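Local structure of farnesyl pyrophosphate synthetase (Staphylococcus aureus, 5H9D) at residues A[4-7]-A[8-12]; A[60-63]-A[64-67]; A[99-102]-A[103-107]; A[236-239]-A[240-244]; A[248-251]-A[252-255]. The protein probably catalyses, as the catalytic subunit of a two-subunit heptaprenyl diphosphate synthase, the magnesium-dependent elongation of an allylic diphosphate to the heptaprenyl product. One frame throughout, in Å; residues are numbered along the deposited sequence.

Interaction 1: A[4-7]-A[8-12]; sequences LNMN and NEIKK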
# COMPACT_ATOMS: atom_id res chain seq x y z
N LEU A 4 -21.21 -4.83 22.05
CA LEU A 4 -20.02 -4.94 21.24
C LEU A 4 -18.78 -4.97 22.13
O LEU A 4 -18.58 -4.07 22.95
CB LEU A 4 -19.95 -3.74 20.29
CG LEU A 4 -19.17 -3.84 18.99
CD1 LEU A 4 -19.82 -4.81 18.05
CD2 LEU A 4 -19.14 -2.48 18.35
N ASN A 5 -17.97 -6.01 21.98
CA ASN A 5 -16.72 -6.13 22.72
C ASN A 5 -15.66 -5.97 21.63
O ASN A 5 -15.67 -6.66 20.62
CB ASN A 5 -16.60 -7.49 23.39
CG ASN A 5 -15.32 -7.64 24.19
OD1 ASN A 5 -14.23 -7.76 23.62
ND2 ASN A 5 -15.45 -7.61 25.52
N MET A 6 -14.76 -5.01 21.84
CA MET A 6 -13.72 -4.74 20.87
C MET A 6 -12.82 -5.95 20.77
O MET A 6 -12.65 -6.52 19.70
CB MET A 6 -12.93 -3.50 21.30
CG MET A 6 -12.28 -2.74 20.14
SD MET A 6 -13.27 -1.40 19.49
CE MET A 6 -14.69 -2.26 19.04
N ASN A 7 -12.25 -6.35 21.90
CA ASN A 7 -11.36 -7.51 21.94
C ASN A 7 -11.94 -8.65 21.13
O ASN A 7 -11.27 -9.22 20.28
CB ASN A 7 -11.17 -7.97 23.38
CG ASN A 7 -10.10 -7.18 24.10
OD1 ASN A 7 -9.76 -6.07 23.70
ND2 ASN A 7 -9.57 -7.75 25.19
N ASN A 8 -13.18 -8.97 21.40
CA ASN A 8 -13.86 -10.04 20.71
C ASN A 8 -13.96 -9.70 19.23
O ASN A 8 -13.79 -10.58 18.38
CB ASN A 8 -15.25 -10.25 21.33
CG ASN A 8 -16.10 -11.27 20.57
OD1 ASN A 8 -15.75 -12.45 20.48
ND2 ASN A 8 -17.23 -10.82 20.02
N GLU A 9 -14.22 -8.44 18.91
CA GLU A 9 -14.36 -8.08 17.50
C GLU A 9 -13.07 -8.22 16.74
O GLU A 9 -13.08 -8.70 15.61
CB GLU A 9 -14.89 -6.66 17.32
CG GLU A 9 -16.35 -6.46 17.70
CD GLU A 9 -17.29 -7.46 17.07
OE1 GLU A 9 -17.66 -8.43 17.75
OE2 GLU A 9 -17.66 -7.27 15.89
N ILE A 10 -11.96 -7.81 17.36
CA ILE A 10 -10.63 -7.90 16.74
C ILE A 10 -10.23 -9.35 16.46
O ILE A 10 -9.58 -9.62 15.47
CB ILE A 10 -9.54 -7.26 17.65
CG1 ILE A 10 -9.90 -5.80 17.94
CG2 ILE A 10 -8.18 -7.32 16.97
CD1 ILE A 10 -9.99 -4.94 16.72
N LYS A 11 -10.62 -10.28 17.33
CA LYS A 11 -10.28 -11.69 17.11
C LYS A 11 -11.00 -12.24 15.88
O LYS A 11 -10.45 -13.04 15.13
CB LYS A 11 -10.64 -12.55 18.33
CG LYS A 11 -9.90 -12.19 19.59
CD LYS A 11 -9.96 -13.31 20.63
CE LYS A 11 -9.34 -12.85 21.96
NZ LYS A 11 -10.14 -11.80 22.70
N LYS A 12 -12.25 -11.82 15.68
CA LYS A 12 -12.99 -12.29 14.54
C LYS A 12 -12.31 -11.77 13.28
O LYS A 12 -12.25 -12.46 12.27
CB LYS A 12 -14.44 -11.84 14.65
CG LYS A 12 -15.02 -12.18 15.99
CD LYS A 12 -16.40 -12.75 15.91
CE LYS A 12 -17.44 -11.70 15.70
NZ LYS A 12 -18.80 -12.28 15.91

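Interaction 2: A[60-63]-A[64-67]; sequences TSEQ and TYQV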
# COMPACT_ATOMS: atom_id res chain seq x y z
N THR A 60 -22.55 -6.21 13.88
CA THR A 60 -21.58 -6.07 12.80
C THR A 60 -21.81 -7.11 11.70
O THR A 60 -21.82 -8.31 11.98
CB THR A 60 -20.15 -6.26 13.32
OG1 THR A 60 -20.03 -5.67 14.62
CG2 THR A 60 -19.19 -5.58 12.41
N SER A 61 -21.99 -6.66 10.46
CA SER A 61 -22.21 -7.58 9.36
C SER A 61 -20.92 -8.20 8.78
O SER A 61 -19.82 -7.72 9.06
CB SER A 61 -23.01 -6.87 8.25
OG SER A 61 -22.35 -5.73 7.73
N GLU A 62 -21.07 -9.26 7.99
CA GLU A 62 -19.91 -9.89 7.40
C GLU A 62 -19.24 -8.90 6.46
O GLU A 62 -18.01 -8.85 6.35
CB GLU A 62 -20.30 -11.15 6.62
CG GLU A 62 -19.11 -12.01 6.15
CD GLU A 62 -18.08 -12.23 7.27
OE1 GLU A 62 -18.49 -12.31 8.45
OE2 GLU A 62 -16.87 -12.32 6.98
N GLN A 63 -20.04 -8.11 5.77
CA GLN A 63 -19.51 -7.12 4.85
C GLN A 63 -18.56 -6.15 5.54
O GLN A 63 -17.60 -5.68 4.91
CB GLN A 63 -20.65 -6.33 4.18
CG GLN A 63 -20.15 -5.05 3.51
CD GLN A 63 -21.19 -4.34 2.68
OE1 GLN A 63 -20.96 -3.24 2.20
NE2 GLN A 63 -22.33 -4.97 2.50
N THR A 64 -18.81 -5.84 6.81
CA THR A 64 -17.94 -4.89 7.50
C THR A 64 -16.69 -5.60 8.00
O THR A 64 -15.63 -5.00 8.07
CB THR A 64 -18.66 -4.15 8.68
OG1 THR A 64 -18.90 -5.07 9.74
CG2 THR A 64 -20.01 -3.59 8.25
N TYR A 65 -16.79 -6.89 8.33
CA TYR A 65 -15.62 -7.64 8.75
C TYR A 65 -14.72 -7.82 7.56
O TYR A 65 -13.50 -7.93 7.72
CB TYR A 65 -15.99 -9.02 9.24
CG TYR A 65 -16.56 -9.05 10.61
CD1 TYR A 65 -15.82 -8.63 11.71
CD2 TYR A 65 -17.87 -9.45 10.80
CE1 TYR A 65 -16.37 -8.62 12.97
CE2 TYR A 65 -18.44 -9.44 12.08
CZ TYR A 65 -17.68 -9.02 13.15
OH TYR A 65 -18.28 -8.96 14.38
N GLN A 66 -15.31 -7.89 6.37
CA GLN A 66 -14.51 -8.08 5.18
C GLN A 66 -13.74 -6.80 4.82
O GLN A 66 -12.61 -6.86 4.32
CB GLN A 66 -15.39 -8.53 4.00
CG GLN A 66 -15.97 -9.95 4.11
CD GLN A 66 -14.91 -11.05 4.21
OE1 GLN A 66 -13.98 -11.10 3.41
NE2 GLN A 66 -15.06 -11.94 5.19
N VAL A 67 -14.31 -5.64 5.09
CA VAL A 67 -13.58 -4.42 4.77
C VAL A 67 -12.45 -4.27 5.80
O VAL A 67 -11.37 -3.78 5.50
CB VAL A 67 -14.51 -3.18 4.74
CG1 VAL A 67 -13.73 -1.95 4.33
CG2 VAL A 67 -15.61 -3.41 3.74

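Interaction 3: A[99-102]-A[103-107]; sequences KKWD and QTTAI. With PO4 (phosphate ion), chain H.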
# COMPACT_ATOMS: atom_id res chain seq x y z
N LYS A 99 14.71 -9.80 5.43
CA LYS A 99 15.87 -10.35 6.14
C LYS A 99 15.76 -11.80 6.56
O LYS A 99 16.77 -12.47 6.70
CB LYS A 99 16.24 -9.51 7.37
CG LYS A 99 17.02 -8.25 7.02
CD LYS A 99 17.86 -7.78 8.19
CE LYS A 99 18.63 -6.53 7.82
NZ LYS A 99 19.25 -6.71 6.47
N LYS A 100 14.53 -12.28 6.76
CA LYS A 100 14.31 -13.66 7.16
C LYS A 100 14.42 -14.55 5.93
O LYS A 100 14.74 -15.70 6.03
CB LYS A 100 12.93 -13.81 7.77
CG LYS A 100 12.78 -14.95 8.74
CD LYS A 100 11.35 -15.03 9.25
CE LYS A 100 11.25 -15.93 10.48
NZ LYS A 100 12.13 -17.14 10.38
N TRP A 101 14.13 -13.99 4.77
CA TRP A 101 14.20 -14.72 3.51
C TRP A 101 15.09 -13.91 2.57
O TRP A 101 16.30 -14.06 2.56
CB TRP A 101 12.79 -14.90 2.90
CG TRP A 101 11.91 -15.94 3.58
CD1 TRP A 101 11.84 -17.28 3.28
CD2 TRP A 101 10.96 -15.73 4.64
NE1 TRP A 101 10.91 -17.89 4.07
CE2 TRP A 101 10.36 -16.97 4.92
CE3 TRP A 101 10.56 -14.60 5.38
CZ2 TRP A 101 9.39 -17.13 5.90
CZ3 TRP A 101 9.59 -14.76 6.38
CH2 TRP A 101 9.02 -16.02 6.62
N ASP A 102 14.49 -13.05 1.76
CA ASP A 102 15.26 -12.20 0.88
C ASP A 102 14.39 -11.11 0.26
O ASP A 102 13.19 -11.05 0.49
CB ASP A 102 15.99 -13.02 -0.21
CG ASP A 102 15.04 -13.64 -1.21
OD1 ASP A 102 14.39 -14.67 -0.91
OD2 ASP A 102 14.94 -13.08 -2.32
N GLN A 103 15.03 -10.25 -0.52
CA GLN A 103 14.35 -9.13 -1.14
C GLN A 103 13.27 -9.53 -2.13
O GLN A 103 12.23 -8.88 -2.17
CB GLN A 103 15.38 -8.21 -1.82
CG GLN A 103 14.86 -6.82 -2.13
CD GLN A 103 15.95 -5.87 -2.66
OE1 GLN A 103 16.98 -5.65 -2.00
NE2 GLN A 103 15.71 -5.30 -3.85
N THR A 104 13.51 -10.57 -2.93
CA THR A 104 12.51 -11.00 -3.91
C THR A 104 11.26 -11.44 -3.18
O THR A 104 10.14 -11.12 -3.58
CB THR A 104 12.98 -12.21 -4.78
OG1 THR A 104 14.30 -11.98 -5.32
CG2 THR A 104 12.00 -12.42 -5.92
N THR A 105 11.46 -12.20 -2.12
CA THR A 105 10.35 -12.70 -1.33
C THR A 105 9.44 -11.59 -0.80
O THR A 105 8.23 -11.64 -0.99
CB THR A 105 10.86 -13.56 -0.16
OG1 THR A 105 11.57 -14.68 -0.69
CG2 THR A 105 9.72 -14.07 0.69
N ALA A 106 10.03 -10.59 -0.13
CA ALA A 106 9.29 -9.47 0.46
C ALA A 106 8.50 -8.68 -0.57
O ALA A 106 7.40 -8.24 -0.31
CB ALA A 106 10.24 -8.54 1.20
N ILE A 107 9.08 -8.47 -1.73
CA ILE A 107 8.38 -7.75 -2.75
C ILE A 107 7.17 -8.58 -3.17
O ILE A 107 6.07 -8.06 -3.31
CB ILE A 107 9.33 -7.47 -3.94
CG1 ILE A 107 10.29 -6.35 -3.55
CG2 ILE A 107 8.56 -7.06 -5.17
CD1 ILE A 107 11.36 -6.09 -4.62
P PO4 H . 13.01 -16.08 13.81
O1 PO4 H . 11.85 -16.92 14.19
O2 PO4 H . 14.00 -16.89 13.06
O3 PO4 H . 12.55 -14.96 12.95
O4 PO4 H . 13.65 -15.53 15.04

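Interaction 4: A[236-239]-A[240-244]; sequences LPIL and LEMRK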
# COMPACT_ATOMS: atom_id res chain seq x y z
N LEU A 236 7.66 17.14 12.22
CA LEU A 236 7.17 18.27 12.99
C LEU A 236 8.10 18.80 14.11
O LEU A 236 8.40 19.99 14.15
CB LEU A 236 5.77 17.98 13.55
CG LEU A 236 5.04 19.21 14.13
CD1 LEU A 236 5.01 20.25 13.06
CD2 LEU A 236 3.65 18.90 14.61
N PRO A 237 8.55 17.93 15.02
CA PRO A 237 9.43 18.45 16.08
C PRO A 237 10.58 19.28 15.49
O PRO A 237 10.82 20.42 15.88
CB PRO A 237 9.96 17.19 16.75
CG PRO A 237 8.87 16.20 16.49
CD PRO A 237 8.47 16.47 15.09
N ILE A 238 11.26 18.70 14.51
CA ILE A 238 12.39 19.34 13.86
C ILE A 238 12.08 20.59 13.06
O ILE A 238 12.95 21.43 12.89
CB ILE A 238 13.14 18.33 12.99
CG1 ILE A 238 13.37 17.04 13.81
CG2 ILE A 238 14.49 18.90 12.60
CD1 ILE A 238 14.16 15.97 13.12
N LEU A 239 10.85 20.73 12.58
CA LEU A 239 10.45 21.91 11.81
C LEU A 239 10.21 23.06 12.78
O LEU A 239 10.47 24.22 12.46
CB LEU A 239 9.16 21.64 11.02
CG LEU A 239 9.37 20.71 9.82
CD1 LEU A 239 8.09 20.00 9.41
CD2 LEU A 239 9.92 21.55 8.69
N LEU A 240 9.71 22.71 13.96
CA LEU A 240 9.41 23.68 14.99
C LEU A 240 10.67 24.27 15.58
O LEU A 240 10.80 25.47 15.72
CB LEU A 240 8.56 23.05 16.09
CG LEU A 240 7.17 22.61 15.62
CD1 LEU A 240 6.37 22.11 16.77
CD2 LEU A 240 6.45 23.77 14.98
N GLU A 241 11.62 23.42 15.92
CA GLU A 241 12.85 23.94 16.48
C GLU A 241 13.60 24.77 15.45
O GLU A 241 14.38 25.63 15.81
CB GLU A 241 13.74 22.80 17.00
CG GLU A 241 14.91 23.26 17.88
CD GLU A 241 14.48 24.18 19.03
OE1 GLU A 241 15.36 24.74 19.72
OE2 GLU A 241 13.26 24.35 19.25
N MET A 242 13.35 24.55 14.16
CA MET A 242 14.06 25.34 13.15
C MET A 242 13.56 26.79 13.11
O MET A 242 14.37 27.72 13.24
CB MET A 242 13.93 24.73 11.75
CG MET A 242 14.82 23.52 11.50
SD MET A 242 14.90 23.02 9.73
CE MET A 242 13.85 21.65 9.69
N ARG A 243 12.25 26.99 12.95
CA ARG A 243 11.68 28.33 12.88
C ARG A 243 12.10 29.24 14.04
O ARG A 243 12.16 30.45 13.88
CB ARG A 243 10.15 28.26 12.82
CG ARG A 243 9.54 27.47 13.96
CD ARG A 243 8.10 27.85 14.26
NE ARG A 243 7.21 27.79 13.09
CZ ARG A 243 5.92 27.44 13.16
NH1 ARG A 243 5.37 27.12 14.32
NH2 ARG A 243 5.18 27.43 12.05
N LYS A 244 12.39 28.67 15.20
CA LYS A 244 12.77 29.52 16.31
C LYS A 244 14.24 29.42 16.74
O LYS A 244 14.62 30.01 17.76
CB LYS A 244 11.88 29.26 17.53
CG LYS A 244 12.09 27.93 18.25
CD LYS A 244 11.11 27.87 19.41
CE LYS A 244 10.92 26.47 19.98
NZ LYS A 244 9.66 26.45 20.80

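Interaction 5: A[248-251]-A[252-255]; sequences FKLK and IEQL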
# COMPACT_ATOMS: atom_id res chain seq x y z
N PHE A 248 20.24 26.00 14.74
CA PHE A 248 19.81 24.65 14.46
C PHE A 248 19.36 24.57 12.99
O PHE A 248 19.55 23.54 12.33
CB PHE A 248 18.65 24.28 15.39
CG PHE A 248 18.24 22.83 15.32
CD1 PHE A 248 19.05 21.84 15.87
CD2 PHE A 248 17.06 22.46 14.70
CE1 PHE A 248 18.67 20.50 15.80
CE2 PHE A 248 16.68 21.12 14.63
CZ PHE A 248 17.48 20.14 15.18
N LYS A 249 18.78 25.65 12.47
CA LYS A 249 18.35 25.64 11.09
C LYS A 249 19.54 25.44 10.14
O LYS A 249 19.48 24.68 9.18
CB LYS A 249 17.61 26.94 10.75
CG LYS A 249 17.06 26.95 9.33
CD LYS A 249 16.20 28.16 9.06
CE LYS A 249 15.77 28.18 7.60
NZ LYS A 249 14.96 29.39 7.28
N LEU A 250 20.64 26.12 10.42
CA LEU A 250 21.83 25.99 9.58
C LEU A 250 22.45 24.63 9.89
O LEU A 250 23.07 24.00 9.04
CB LEU A 250 22.81 27.13 9.89
CG LEU A 250 22.13 28.51 9.81
CD1 LEU A 250 22.81 29.52 10.75
CD2 LEU A 250 22.13 28.96 8.35
N LYS A 251 22.23 24.17 11.11
CA LYS A 251 22.77 22.89 11.53
C LYS A 251 22.05 21.76 10.80
O LYS A 251 22.59 20.65 10.65
CB LYS A 251 22.63 22.73 13.04
CG LYS A 251 23.32 21.50 13.59
CD LYS A 251 23.54 21.63 15.09
CE LYS A 251 24.04 20.33 15.70
NZ LYS A 251 25.33 19.91 15.08
N ILE A 252 20.84 22.05 10.33
CA ILE A 252 20.03 21.08 9.60
C ILE A 252 20.26 21.22 8.10
O ILE A 252 20.23 20.23 7.38
CB ILE A 252 18.52 21.24 9.94
CG1 ILE A 252 18.28 20.80 11.39
CG2 ILE A 252 17.66 20.40 8.98
CD1 ILE A 252 18.63 19.34 11.68
N GLU A 253 20.51 22.44 7.64
CA GLU A 253 20.77 22.69 6.23
C GLU A 253 22.00 21.91 5.76
O GLU A 253 22.09 21.57 4.59
CB GLU A 253 21.07 24.18 5.96
CG GLU A 253 19.90 25.15 5.98
CD GLU A 253 20.29 26.50 5.36
OE1 GLU A 253 21.51 26.81 5.30
OE2 GLU A 253 19.38 27.25 4.92
N GLN A 254 22.95 21.66 6.65
CA GLN A 254 24.18 20.96 6.27
C GLN A 254 24.11 19.48 6.52
O GLN A 254 25.11 18.79 6.35
CB GLN A 254 25.39 21.48 7.07
CG GLN A 254 25.50 22.98 7.25
CD GLN A 254 25.62 23.73 5.95
OE1 GLN A 254 26.53 23.50 5.17
NE2 GLN A 254 24.69 24.65 5.71
N LEU A 255 22.94 18.98 6.91
CA LEU A 255 22.82 17.56 7.26
C LEU A 255 22.38 16.58 6.17
O LEU A 255 21.39 16.81 5.50
CB LEU A 255 21.88 17.44 8.48
CG LEU A 255 21.90 16.18 9.34
CD1 LEU A 255 23.25 16.02 10.04
CD2 LEU A 255 20.80 16.27 10.37

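Interaction 1: A[4-7]-A[8-12]
The chain at Leu4 and Asn5 runs extended into helix 6-20, and Asn5 O takes the amide of Glu9, N to O 2.9 Å, as the helix begins. Ile10 N reaches Met6 O at 2.8 Å. Lys11 N reaches Asn7 O at 3.2 Å. Asn5 is the N-cap. Its OD1 accepts from Asn8 N at 2.7 Å, with a fairly straight N-H...O angle of 165°. The amide of Asn8 comes in tilted from the plane of the Asn5 side-chain amide. The Asn5 CG stands anti to the backbone N (chi1 -179°), and this brings OD1 back over the first turn. The Asn5 and Asn8 side chains cross at about a right angle, with their amide planes 74° apart. This is a classical Asn N-cap: a side-chain oxygen supplies an acceptor to an amide of the first turn. It starts the first helix of a mostly helical prenyl synthase chain, in a region predicted to form a coiled coil. The Leu4 side chain crosses that of Glu9 at about a right angle, with its CD1 3.8 Å from Glu9 CD. Glu9 bends at CG, and its OE2 probably bonds the hydroxyls of Tyr65 and Thr60, though Tyr65 is modelled too close. Met6 and Ile10 lie one turn apart on the inner face, Met6 CG to Ile10 CG1 4.5 Å. Both rest on helix 43-51, Met6 on Ile49 and Leu50, Ile10 on Ala46. On the exposed side the end of Lys11 folds back, bringing NZ to 4.0 Å from Asn7 CB.

Interaction 2: A[60-63]-A[64-67]
Ser61 O takes the amide of Tyr65, N to O 3.2 Å, and also a weak bond from Thr64 N at 3.1 Å. The hydroxyl of Thr64 points at the same oxygen, but its modelled position is doubtful. Ser61 is the N-cap residue of helix 62-85, so this carbonyl starts the helical bonding. One residue on, Gln66 N binds Glu62 O at 2.9 Å. Val67 N reaches Gln63 O at 3.3 Å. The side chains of Glu62 and Gln66 also join one turn apart. Gln66 NE2 donates to Glu62 OE2 at 2.6 Å, with an N-H...O angle of 157°. The bond uses the anti lone pair of OE2 and lies in the plane of the Gln66 amide. The carboxylate and amide planes stand 46° apart. The other oxygen of Glu62 forms a salt bridge to Arg16, and Gln66 OE1 receives a weak bond from His120. In the trans-prenyl synthase fold this helix belongs to the central bundle, and the DDxxD aspartate-rich motif, which in relatives binds magnesium and the allylic diphosphate, lies at its C-terminal end. The Tyr65 ring takes Thr60 CG2 over one face in a CH-pi contact, 4.1 Å from CG2 to the ring centroid and displaced toward the rim. The CG2 of Thr60 lies anti to its own N while OG1 sits beside that N (chi1 -37°), which turns the methyl to the ring. The model puts this methyl too near the Thr64 hydroxyl, so its place is approximate. Tyr65 also makes a cation-pi contact with Arg16. Its hydroxyl, like Thr60's, faces Glu9 of helix 6-20.

Interaction 3: A[99-102]-A[103-107]
Asp102 and Thr104 lie side by side and point the same way, whereas Thr105 crosses Asp102 at about a right angle. The carboxylate serves both. Its OD2 accepts from Thr104 N at 3.0 Å, and its OD1 accepts from Thr105 OG1 at 2.8 Å. Both donors stand well out of the carboxylate plane. The CG of Asp102 sits between its own N and carbonyl carbon (chi1 69°), which turns both oxygens to the helix start. This is an Asp N-cap of helix 103-121, where the helix dipole would favour a negative charge. The backbone continues it: Ala106 N to Asp102 O is 3.3 Å. The Thr104 hydroxyl is weakly placed toward Asp102 OD2 and toward Gln170 of the partner subunit, and which accepts is not settled. His112 of that subunit also packs on Asp102 and Thr104, so the cap lies at the heterodimer interface. Trp101 CB comes to 3.8 Å from Thr105 OG1, and Thr105 CG2 approaches the indole obliquely. Lys100 CG lies over one indole face near the rim. Beyond it, Lys100 NZ makes a weak 3.3 Å bond to O2 of a phosphate, probably from the crystallisation liquor.

Interaction 4: A[236-239]-A[240-244]
Helix 236-243 is a short two-turn helix of the polyprenyl synthetase domain, and the contact is its own packing between residues three and four apart, Leu236 against Leu240 and Ile238 against Met242. Pro237 fits near its start, where a missing amide hydrogen costs the helix little. The first backbone bonds are sound: Leu240 N to Leu236 O is 3.0 Å, and Glu241 N to Pro237 O is 3.1 Å with an N-H...O angle of 165°. Toward the far end the bonding weakens. Met242 N is shared between two weak acceptors, Ile238 O and Leu239 O, and Arg243 N to Leu239 O is a weak 3.3 Å. Lys244 then leaves the helical conformation. On one face Leu236 CD1 sits 4.1 Å from Leu240 CG, the two side chains meeting at a slant. On another, the terminal methyl of Met242 turns back along the helix. Its CE lies 4.1 Å from Ile238 CG2, and it is 4.1 Å from Leu239 CD2 as well. The bend is at the last torsion (chi3 -102°), which brings the methyl back to both. Around this, Leu239 and Leu240 rest on Ile158 of helix 158-183, while Leu236 and Leu240 reach helix 276-296. Glu241 leads its carboxylate away from the segment, where OE2 bonds Ser276 and OE1 bonds Asn245. The chemistry divides by face: apolar chains pack by non-directional contact against neighbouring helices, and the buried carboxylate of Glu241 has hydroxyl and amide donors to satisfy it.

Interaction 5: A[248-251]-A[252-255]
The Phe248 ring carries Ile252 over one face, with Ile252 CG1 3.9 Å from the ring centroid and 23° off the normal. This is a CH-pi contact displaced toward the rim, on the side of CE2, which lies 3.6 Å from CG1. The next carbon, Ile252 CD1, follows the ring outward to 3.8 Å from Phe248 CZ. Phe248 swings its ring along the helix because CG is anti to the backbone N (chi1 -172°). Ile252 keeps CG1 beside its own N (chi1 -69°), which lays it over the ring; the two side chains cross obliquely. Elsewhere the ring is touched by Ile238, Glu241 and Met242 of the preceding helix and by Cys267 of helix 261-272. Helix 246-253 thus stands between two neighbours in the mostly helical prenyl synthase fold, with its apolar side turned inward. In its backbone, Glu253 N to Lys249 O is a good bond of 2.9 Å. Ile252 N is weakly shared by Phe248 O and Lys249 O, and Gln254 N to Leu250 O is weak as well. Gln254 leaves the helix, and Leu255 N is held by Ile252 O at 3.0 Å. On the exposed side Leu250 and Glu253 lie alongside, pointing the same way, with Leu250 CD2 3.8 Å from Glu253 OE1. The opposite charges of Lys249 and Glu253 come no nearer than 5.4 Å, NZ to OE2, too far for a salt bridge, though a weak attraction is possible. Lys251 turns its ammonium elsewhere, to a salt bridge with Glu263.

Overall arrangement
All five contacts are local and lie in series along the chain. None encloses a loop, and none nests with or crosses another. Interaction 1 starts helix 6-20 and interaction 2 starts helix 62-85. The two touch, which ties the N-terminal helix to the start of a central one. Interaction 3 caps helix 103-121 at the partner subunit, its centre about 32 Å from the centres of both. Interactions 4 and 5 occupy consecutive helices, 236-243 and 246-253, with centres about 11 Å apart, and Phe248 and Met242 pack between them. They lie on the other side of the chain's centre from interactions 1 and 2.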